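Local coordinates for protein plasmodium falciparum gamete antigen 27/25 (Plasmodium falciparum, PDB 1N81) that is a gametocyte protein essential for sexual development of the malaria parasite, its molecular role still unknown, though it may be able to dimerise, at residues V78-D83 and L170-D175; I21-C26 and V108-I113; M141-Y146 and D157-A162. One frame throughout, in Å; residues are numbered along the deposited sequence.

Interaction 1: residues V78-D83 and L170-D175; sequences VNRISD and LIDVVD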
loop_
_atom_site.group_PDB
_atom_site.type_symbol
_atom_site.label_atom_id
_atom_site.label_comp_id
_atom_site.label_asym_id
_atom_site.label_seq_id
_atom_site.Cartn_x
_atom_site.Cartn_y
_atom_site.Cartn_z
ATOM N N VAL A 78 -0.600 -3.059 -9.168
ATOM C CA VAL A 78 -1.312 -4.285 -9.537
ATOM C C VAL A 78 -0.609 -5.506 -8.930
ATOM O O VAL A 78 -1.265 -6.392 -8.362
ATOM C CB VAL A 78 -1.393 -4.469 -11.065
ATOM C CG1 VAL A 78 -2.042 -5.835 -11.390
ATOM C CG2 VAL A 78 -2.224 -3.339 -11.680
ATOM N N ASN A 79 0.718 -5.548 -9.050
ATOM C CA ASN A 79 1.465 -6.666 -8.484
ATOM C C ASN A 79 1.221 -6.790 -6.990
ATOM O O ASN A 79 0.887 -7.870 -6.498
ATOM C CB ASN A 79 2.979 -6.519 -8.706
ATOM C CG ASN A 79 3.376 -6.657 -10.156
ATOM O OD1 ASN A 79 2.702 -7.327 -10.919
ATOM N ND2 ASN A 79 4.487 -6.035 -10.539
ATOM N N ARG A 80 1.391 -5.682 -6.270
ATOM C CA ARG A 80 1.207 -5.700 -4.815
ATOM C C ARG A 80 -0.202 -6.149 -4.449
ATOM O O ARG A 80 -0.395 -6.905 -3.499
ATOM C CB ARG A 80 1.508 -4.317 -4.197
ATOM C CG ARG A 80 3.029 -4.019 -4.034
ATOM C CD ARG A 80 3.217 -2.757 -3.188
ATOM N NE ARG A 80 2.602 -1.584 -3.818
ATOM C CZ ARG A 80 3.226 -0.794 -4.682
ATOM N NH1 ARG A 80 4.487 -1.063 -5.010
ATOM N NH2 ARG A 80 2.604 0.274 -5.189
ATOM N N ILE A 81 -1.191 -5.697 -5.208
ATOM C CA ILE A 81 -2.559 -6.075 -4.907
ATOM C C ILE A 81 -2.723 -7.597 -5.085
ATOM O O ILE A 81 -3.231 -8.283 -4.196
ATOM C CB ILE A 81 -3.562 -5.308 -5.811
ATOM C CG1 ILE A 81 -3.703 -3.839 -5.337
ATOM C CG2 ILE A 81 -4.904 -6.011 -5.789
ATOM C CD1 ILE A 81 -4.587 -2.926 -6.298
ATOM N N SER A 82 -2.280 -8.123 -6.223
ATOM C CA SER A 82 -2.399 -9.558 -6.448
ATOM C C SER A 82 -1.670 -10.308 -5.329
ATOM O O SER A 82 -2.177 -11.299 -4.814
ATOM C CB SER A 82 -1.828 -9.955 -7.813
ATOM O OG SER A 82 -2.097 -11.330 -8.039
ATOM N N ASP A 83 -0.498 -9.834 -4.925
ATOM C CA ASP A 83 0.184 -10.541 -3.853
ATOM C C ASP A 83 -0.609 -10.545 -2.551
ATOM O O ASP A 83 -0.582 -11.525 -1.814
ATOM C CB ASP A 83 1.586 -9.974 -3.640
ATOM C CG ASP A 83 2.516 -10.280 -4.821
ATOM O OD1 ASP A 83 2.152 -11.143 -5.663
ATOM O OD2 ASP A 83 3.603 -9.674 -4.909
ATOM N N LEU A 170 7.140 2.736 -1.110
ATOM C CA LEU A 170 7.785 4.019 -0.871
ATOM C C LEU A 170 8.732 4.403 -2.033
ATOM O O LEU A 170 8.658 5.508 -2.576
ATOM C CB LEU A 170 8.535 3.962 0.463
ATOM C CG LEU A 170 7.558 3.913 1.649
ATOM C CD1 LEU A 170 8.291 3.517 2.885
ATOM C CD2 LEU A 170 6.871 5.247 1.850
ATOM N N ILE A 171 9.600 3.485 -2.434
ATOM C CA ILE A 171 10.526 3.776 -3.527
ATOM C C ILE A 171 9.774 4.189 -4.792
ATOM O O ILE A 171 10.125 5.157 -5.427
ATOM C CB ILE A 171 11.447 2.560 -3.804
ATOM C CG1 ILE A 171 12.400 2.376 -2.625
ATOM C CG2 ILE A 171 12.267 2.802 -5.083
ATOM C CD1 ILE A 171 13.059 1.011 -2.565
ATOM N N ASP A 172 8.712 3.469 -5.127
ATOM C CA ASP A 172 7.910 3.773 -6.295
ATOM C C ASP A 172 7.101 5.038 -6.221
ATOM O O ASP A 172 6.896 5.696 -7.234
ATOM C CB ASP A 172 6.868 2.686 -6.560
ATOM C CG ASP A 172 7.454 1.476 -7.156
ATOM O OD1 ASP A 172 8.666 1.517 -7.460
ATOM O OD2 ASP A 172 6.708 0.498 -7.326
ATOM N N VAL A 173 6.618 5.373 -5.032
ATOM C CA VAL A 173 5.701 6.496 -4.932
ATOM C C VAL A 173 6.178 7.835 -4.403
ATOM O O VAL A 173 5.764 8.866 -4.915
ATOM C CB VAL A 173 4.429 6.021 -4.145
ATOM C CG1 VAL A 173 3.392 7.140 -4.059
ATOM C CG2 VAL A 173 3.838 4.762 -4.847
ATOM N N VAL A 174 7.028 7.824 -3.386
ATOM C CA VAL A 174 7.539 9.060 -2.810
ATOM C C VAL A 174 8.204 9.873 -3.916
ATOM O O VAL A 174 8.980 9.324 -4.709
ATOM C CB VAL A 174 8.588 8.776 -1.712
ATOM C CG1 VAL A 174 9.187 10.099 -1.202
ATOM C CG2 VAL A 174 7.932 8.025 -0.540
ATOM N N ASP A 175 7.898 11.170 -3.967
ATOM C CA ASP A 175 8.465 12.070 -4.971
ATOM C C ASP A 175 8.850 13.414 -4.367
ATOM O O ASP A 175 9.302 14.309 -5.082
ATOM C CB ASP A 175 7.468 12.307 -6.114
ATOM C CG ASP A 175 6.316 13.224 -5.709
ATOM O OD1 ASP A 175 5.504 13.611 -6.576
ATOM O OD2 ASP A 175 6.222 13.556 -4.518
HETATM O O HOH W 1 4.078 1.239 -7.239
#
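R80 and D172 hold the closest CA pair between 78-83, inside a helix, and 170-175, which runs off a helix end at V174, yet those CA atoms stand 11.7 Å apart, so the backbones do not pack and long side chains span the gap. The arginine does most of the reaching. Its chain bends at the third torsion (chi3 -61°) and presents the guanidinium edge to the carboxylate. There R80 NH1 and D172 OD2 form a salt bridge at 3.6 Å, a loose one, with OD2 near the guanidinium plane but the two flat groups turned 54° against each other. A water tightens the link: it accepts from R80 NH2 at 2.7 Å and donates to D172 OD2 at 2.7 Å, bridging the same two groups from a second nitrogen. Both residues are buried. NH1 and OD2 each have a further hydrogen-bond partner, Q168 and N76, while R80 NE and D172 OD1 form salt bridges with E22 and R72. Surrounded by R80, R72 and N76, the D172 carboxylate would be expected to stay ionised. The contact thus joins helix 71-89 to the C-terminal end of helix 156-173 through polar groups, while I81 packs on helices 13-35 and 50-63, and L170 on helices 96-122 and 126-133.

Interaction 2: residues I21-C26 and V108-I113; sequences IEFHAC and VEQRVI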
loop_
_atom_site.group_PDB
_atom_site.type_symbol
_atom_site.label_atom_id
_atom_site.label_comp_id
_atom_site.label_asym_id
_atom_site.label_seq_id
_atom_site.Cartn_x
_atom_site.Cartn_y
_atom_site.Cartn_z
ATOM N N ILE A 21 -5.833 4.973 -3.389
ATOM C CA ILE A 21 -6.134 4.287 -4.626
ATOM C C ILE A 21 -5.839 2.770 -4.587
ATOM O O ILE A 21 -6.709 1.944 -4.901
ATOM C CB ILE A 21 -5.348 4.921 -5.783
ATOM C CG1 ILE A 21 -5.988 6.275 -6.145
ATOM C CG2 ILE A 21 -5.316 3.984 -6.979
ATOM C CD1 ILE A 21 -5.080 7.178 -6.937
ATOM N N GLU A 22 -4.618 2.432 -4.191
ATOM C CA GLU A 22 -4.148 1.047 -4.102
ATOM C C GLU A 22 -4.914 0.234 -3.065
ATOM O O GLU A 22 -5.357 -0.877 -3.332
ATOM C CB GLU A 22 -2.656 1.024 -3.712
ATOM C CG GLU A 22 -2.135 -0.378 -3.319
ATOM C CD GLU A 22 -0.617 -0.554 -3.479
ATOM O OE1 GLU A 22 -0.089 -1.623 -3.084
ATOM O OE2 GLU A 22 0.047 0.358 -4.008
ATOM N N PHE A 23 -5.083 0.794 -1.877
ATOM C CA PHE A 23 -5.752 0.027 -0.850
ATOM C C PHE A 23 -7.264 -0.107 -1.027
ATOM O O PHE A 23 -7.812 -1.136 -0.672
ATOM C CB PHE A 23 -5.358 0.562 0.545
ATOM C CG PHE A 23 -3.945 0.192 0.949
ATOM C CD1 PHE A 23 -2.875 1.053 0.688
ATOM C CD2 PHE A 23 -3.670 -1.059 1.496
ATOM C CE1 PHE A 23 -1.546 0.679 0.960
ATOM C CE2 PHE A 23 -2.322 -1.462 1.782
ATOM C CZ PHE A 23 -1.257 -0.579 1.510
ATOM N N HIS A 24 -7.944 0.904 -1.576
ATOM C CA HIS A 24 -9.387 0.751 -1.799
ATOM C C HIS A 24 -9.588 -0.167 -2.982
ATOM O O HIS A 24 -10.522 -0.980 -3.010
ATOM C CB HIS A 24 -10.075 2.097 -2.053
ATOM C CG HIS A 24 -10.326 2.877 -0.801
ATOM N ND1 HIS A 24 -11.503 2.780 -0.087
ATOM C CD2 HIS A 24 -9.522 3.703 -0.083
ATOM C CE1 HIS A 24 -11.411 3.506 1.013
ATOM N NE2 HIS A 24 -10.218 4.078 1.044
ATOM N N ALA A 25 -8.697 -0.077 -3.962
ATOM C CA ALA A 25 -8.838 -0.979 -5.101
ATOM C C ALA A 25 -8.653 -2.420 -4.577
ATOM O O ALA A 25 -9.331 -3.354 -5.021
ATOM C CB ALA A 25 -7.784 -0.663 -6.202
ATOM N N CYS A 26 -7.742 -2.594 -3.624
ATOM C CA CYS A 26 -7.486 -3.917 -3.064
ATOM C C CYS A 26 -8.728 -4.397 -2.272
ATOM O O CYS A 26 -9.190 -5.520 -2.459
ATOM C CB CYS A 26 -6.234 -3.888 -2.162
ATOM S SG CYS A 26 -5.662 -5.556 -1.665
ATOM N N VAL A 108 -3.548 -1.336 8.514
ATOM C CA VAL A 108 -2.262 -1.397 9.166
ATOM C C VAL A 108 -1.127 -1.105 8.186
ATOM O O VAL A 108 -0.268 -0.272 8.450
ATOM C CB VAL A 108 -2.058 -2.767 9.818
ATOM C CG1 VAL A 108 -0.551 -2.960 10.193
ATOM C CG2 VAL A 108 -2.984 -2.866 11.094
ATOM N N GLU A 109 -1.154 -1.771 7.044
ATOM C CA GLU A 109 -0.128 -1.586 6.036
ATOM C C GLU A 109 -0.153 -0.135 5.530
ATOM O O GLU A 109 0.905 0.515 5.430
ATOM C CB GLU A 109 -0.331 -2.580 4.876
ATOM C CG GLU A 109 0.801 -2.546 3.844
ATOM C CD GLU A 109 0.651 -3.584 2.740
ATOM O OE1 GLU A 109 1.438 -3.519 1.777
ATOM O OE2 GLU A 109 -0.236 -4.465 2.817
ATOM N N GLN A 110 -1.342 0.395 5.253
ATOM C CA GLN A 110 -1.409 1.768 4.751
ATOM C C GLN A 110 -0.881 2.776 5.793
ATOM O O GLN A 110 -0.109 3.702 5.469
ATOM C CB GLN A 110 -2.828 2.122 4.288
ATOM C CG GLN A 110 -2.884 3.497 3.663
ATOM C CD GLN A 110 -4.204 3.811 3.010
ATOM O OE1 GLN A 110 -5.187 3.111 3.203
ATOM N NE2 GLN A 110 -4.229 4.877 2.231
ATOM N N ARG A 111 -1.245 2.569 7.053
ATOM C CA ARG A 111 -0.731 3.424 8.111
ATOM C C ARG A 111 0.815 3.348 8.280
ATOM O O ARG A 111 1.468 4.359 8.543
ATOM C CB ARG A 111 -1.352 3.041 9.439
ATOM C CG ARG A 111 -0.825 3.821 10.592
ATOM C CD ARG A 111 -1.126 5.317 10.457
ATOM N NE ARG A 111 -1.172 5.961 11.771
ATOM C CZ ARG A 111 -2.292 6.339 12.394
ATOM N NH1 ARG A 111 -3.472 6.148 11.825
ATOM N NH2 ARG A 111 -2.227 6.915 13.590
ATOM N N VAL A 112 1.398 2.160 8.179
ATOM C CA VAL A 112 2.844 2.078 8.343
ATOM C C VAL A 112 3.512 2.819 7.172
ATOM O O VAL A 112 4.454 3.596 7.390
ATOM C CB VAL A 112 3.335 0.632 8.449
ATOM C CG1 VAL A 112 4.863 0.588 8.410
ATOM C CG2 VAL A 112 2.863 0.050 9.763
ATOM N N ILE A 113 2.977 2.631 5.958
ATOM C CA ILE A 113 3.486 3.338 4.770
ATOM C C ILE A 113 3.515 4.843 5.042
ATOM O O ILE A 113 4.546 5.501 4.852
ATOM C CB ILE A 113 2.610 3.089 3.499
ATOM C CG1 ILE A 113 2.848 1.668 2.982
ATOM C CG2 ILE A 113 2.941 4.108 2.420
ATOM C CD1 ILE A 113 1.981 1.270 1.797
#
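F23 meets E109, Q110 and I113 between two almost exactly antiparallel helical segments, whose axes run at 176° and approach to 10.9 Å. Along 21-26, the first residue near the contact is E22: it reaches no atom of 108-113 closely, and its carboxylate forms a salt bridge with R84. F23 then carries the contact across, its ring reaching toward the opposing helix and lying among its side chains. Q110 covers one face, its CB making a CH-pi contact 3.8 Å from the F23 ring centroid and 15° off the normal; E22 CG lies more loosely near the rim of the other. The extended Q110 chain continues above the plane, past the CD1 rim, with its amide only 16° from the ring plane, bringing OE1 to 3.7 Å from F23 CB; its NE2 is hydrogen-bonded to D20. At the ring edge, I113 CD1 lies 3.7 Å from F23 CE1, and E109 CG 3.7 Å from F23 CZ. E109 runs past the CE2-CZ edge, the two side chains at about a right angle, and its carboxylate forms salt bridges with R84 and R165. This is antiparallel helix packing through an aromatic side chain, about 4 Å from the chain centre in an all-helical fold. Helix 71-89 adds R84 against F23, helix 156-173 places F169 against both E22 and I113, and helix 50-63 lies against I21, H24 and A25.

Interaction 3: residues M141-Y146 and D157-A162; sequences MLFDTY and DQYKDA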
loop_
_atom_site.group_PDB
_atom_site.type_symbol
_atom_site.label_atom_id
_atom_site.label_comp_id
_atom_site.label_asym_id
_atom_site.label_seq_id
_atom_site.Cartn_x
_atom_site.Cartn_y
_atom_site.Cartn_z
ATOM N N MET A 141 8.714 -2.067 14.180
ATOM C CA MET A 141 8.185 -1.350 15.329
ATOM C C MET A 141 6.888 -0.644 15.012
ATOM O O MET A 141 5.942 -0.704 15.805
ATOM C CB MET A 141 9.225 -0.372 15.883
ATOM C CG MET A 141 10.314 -1.097 16.655
ATOM S SD MET A 141 11.455 0.035 17.470
ATOM C CE MET A 141 12.587 0.270 16.199
ATOM N N LEU A 142 6.815 0.040 13.875
ATOM C CA LEU A 142 5.552 0.682 13.530
ATOM C C LEU A 142 4.437 -0.380 13.403
ATOM O O LEU A 142 3.285 -0.134 13.814
ATOM C CB LEU A 142 5.680 1.501 12.245
ATOM C CG LEU A 142 6.521 2.781 12.353
ATOM C CD1 LEU A 142 6.752 3.343 10.952
ATOM C CD2 LEU A 142 5.811 3.835 13.228
ATOM N N PHE A 143 4.787 -1.560 12.879
ATOM C CA PHE A 143 3.835 -2.661 12.725
ATOM C C PHE A 143 3.315 -3.161 14.075
ATOM O O PHE A 143 2.122 -3.456 14.219
ATOM C CB PHE A 143 4.458 -3.863 11.984
ATOM C CG PHE A 143 3.747 -4.217 10.709
ATOM C CD1 PHE A 143 4.098 -3.594 9.505
ATOM C CD2 PHE A 143 2.711 -5.147 10.709
ATOM C CE1 PHE A 143 3.414 -3.899 8.336
ATOM C CE2 PHE A 143 2.023 -5.464 9.530
ATOM C CZ PHE A 143 2.378 -4.838 8.352
ATOM N N ASP A 144 4.203 -3.311 15.051
ATOM C CA ASP A 144 3.768 -3.753 16.376
ATOM C C ASP A 144 2.712 -2.819 16.939
ATOM O O ASP A 144 1.707 -3.249 17.512
ATOM C CB ASP A 144 4.943 -3.803 17.340
ATOM C CG ASP A 144 5.914 -4.888 16.974
ATOM O OD1 ASP A 144 5.507 -5.773 16.193
ATOM O OD2 ASP A 144 7.066 -4.864 17.455
ATOM N N THR A 145 2.936 -1.527 16.762
ATOM C CA THR A 145 2.000 -0.541 17.277
ATOM C C THR A 145 0.632 -0.568 16.608
ATOM O O THR A 145 -0.407 -0.560 17.280
ATOM C CB THR A 145 2.584 0.880 17.166
ATOM O OG1 THR A 145 3.850 0.907 17.826
ATOM C CG2 THR A 145 1.677 1.876 17.863
ATOM N N TYR A 146 0.610 -0.625 15.284
ATOM C CA TYR A 146 -0.673 -0.611 14.603
ATOM C C TYR A 146 -1.446 -1.923 14.603
ATOM O O TYR A 146 -2.671 -1.890 14.548
ATOM C CB TYR A 146 -0.513 -0.028 13.214
ATOM C CG TYR A 146 -0.126 1.418 13.281
ATOM C CD1 TYR A 146 1.128 1.839 12.850
ATOM C CD2 TYR A 146 -1.010 2.375 13.795
ATOM C CE1 TYR A 146 1.498 3.172 12.922
ATOM C CE2 TYR A 146 -0.649 3.719 13.878
ATOM C CZ TYR A 146 0.613 4.115 13.436
ATOM O OH TYR A 146 0.981 5.452 13.487
ATOM N N ASP A 157 4.749 -14.795 7.866
ATOM C CA ASP A 157 4.897 -14.702 6.420
ATOM C C ASP A 157 4.206 -13.451 5.917
ATOM O O ASP A 157 4.778 -12.704 5.119
ATOM C CB ASP A 157 4.315 -15.929 5.721
ATOM C CG ASP A 157 5.195 -17.150 5.871
ATOM O OD1 ASP A 157 6.435 -16.984 5.903
ATOM O OD2 ASP A 157 4.646 -18.271 5.942
ATOM N N GLN A 158 2.976 -13.238 6.379
ATOM C CA GLN A 158 2.226 -12.066 5.978
ATOM C C GLN A 158 2.989 -10.792 6.346
ATOM O O GLN A 158 2.987 -9.846 5.580
ATOM C CB GLN A 158 0.866 -12.077 6.651
ATOM C CG GLN A 158 0.123 -13.348 6.332
ATOM C CD GLN A 158 -1.258 -13.368 6.915
ATOM O OE1 GLN A 158 -1.495 -12.884 8.023
ATOM N NE2 GLN A 158 -2.183 -13.939 6.175
ATOM N N TYR A 159 3.645 -10.786 7.513
ATOM C CA TYR A 159 4.424 -9.631 7.954
ATOM C C TYR A 159 5.640 -9.410 7.064
ATOM O O TYR A 159 5.897 -8.300 6.597
ATOM C CB TYR A 159 4.937 -9.800 9.389
ATOM C CG TYR A 159 5.950 -8.732 9.727
ATOM C CD1 TYR A 159 5.543 -7.411 9.938
ATOM C CD2 TYR A 159 7.313 -8.993 9.647
ATOM C CE1 TYR A 159 6.454 -6.384 10.033
ATOM C CE2 TYR A 159 8.235 -7.975 9.741
ATOM C CZ TYR A 159 7.797 -6.661 9.926
ATOM O OH TYR A 159 8.696 -5.616 9.939
ATOM N N LYS A 160 6.405 -10.465 6.838
ATOM C CA LYS A 160 7.582 -10.324 6.000
ATOM C C LYS A 160 7.213 -9.840 4.580
ATOM O O LYS A 160 7.896 -8.986 3.987
ATOM C CB LYS A 160 8.312 -11.661 5.958
ATOM C CG LYS A 160 9.494 -11.733 5.035
ATOM C CD LYS A 160 10.266 -13.040 5.270
ATOM C CE LYS A 160 11.528 -13.142 4.395
ATOM N NZ LYS A 160 11.215 -13.305 2.938
ATOM N N ASP A 161 6.138 -10.377 4.018
ATOM C CA ASP A 161 5.749 -9.933 2.680
ATOM C C ASP A 161 5.306 -8.469 2.726
ATOM O O ASP A 161 5.662 -7.680 1.843
ATOM C CB ASP A 161 4.620 -10.801 2.113
ATOM C CG ASP A 161 5.078 -12.231 1.800
ATOM O OD1 ASP A 161 6.285 -12.453 1.532
ATOM O OD2 ASP A 161 4.218 -13.136 1.807
ATOM N N ALA A 162 4.562 -8.100 3.767
ATOM C CA ALA A 162 4.099 -6.726 3.888
ATOM C C ALA A 162 5.270 -5.740 3.988
ATOM O O ALA A 162 5.246 -4.686 3.349
ATOM C CB ALA A 162 3.210 -6.576 5.087
#
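The aromatic pairing of F143 with Y159 dominates this contact: the tyrosine edge points at the phenylalanine face, with centroids 5.0 Å apart and planes at 86°, a T-shaped stack. The touching edge is the CD1-CE1 side of Y159. Its closest approach is Y159 CE1 to F143 CG at 3.5 Å, toward the rim of the phenylalanine ring, and the reciprocal evidence agrees, since F143 CG lies in the plane of the tyrosine. Y159 gets there because its CG is anti to the backbone N (chi1 169°), which swings the ring across to the other helix although its CB does not aim there directly. Apolar packing adds a second point, A162 CB on F143 CZ at 3.8 Å, one helical turn beyond Y159. No hydrogen bond crosses between the two segments. Other groups extend the cluster: R140 makes a cation-pi contact with Y159, F154 meets F143 edge-to-face, and V108 of helix 96-122 also touches F143. Two consecutive helices, 136-150 and 156-173, joined by a short turn that carries F154, thus meet steeply through an aromatic pair in an all-helical fold, with a small aromatic cluster at their joint.

From the N terminus, 21-26 on helix 13-35 comes first, then 78-83 on helix 71-89. Interaction 2 closes its loop at 108-113, while interaction 1 stays open until 170-175, so the two cross along the chain. Interaction 3 starts and ends within the loop of interaction 1, in series after interaction 2, and encloses just ten residues. A shared arginine–glutamate pair joins interactions 1 and 2; interactions 2 and 3 meet where V112 packs on F143 and through a weak, probable hydrogen bond between R111 NE and Y146 OH. Interactions 1 and 3 do not touch but share helix 156-173. Together they tie helices 13-35, 71-89, 96-122, 136-150 and 156-173 together.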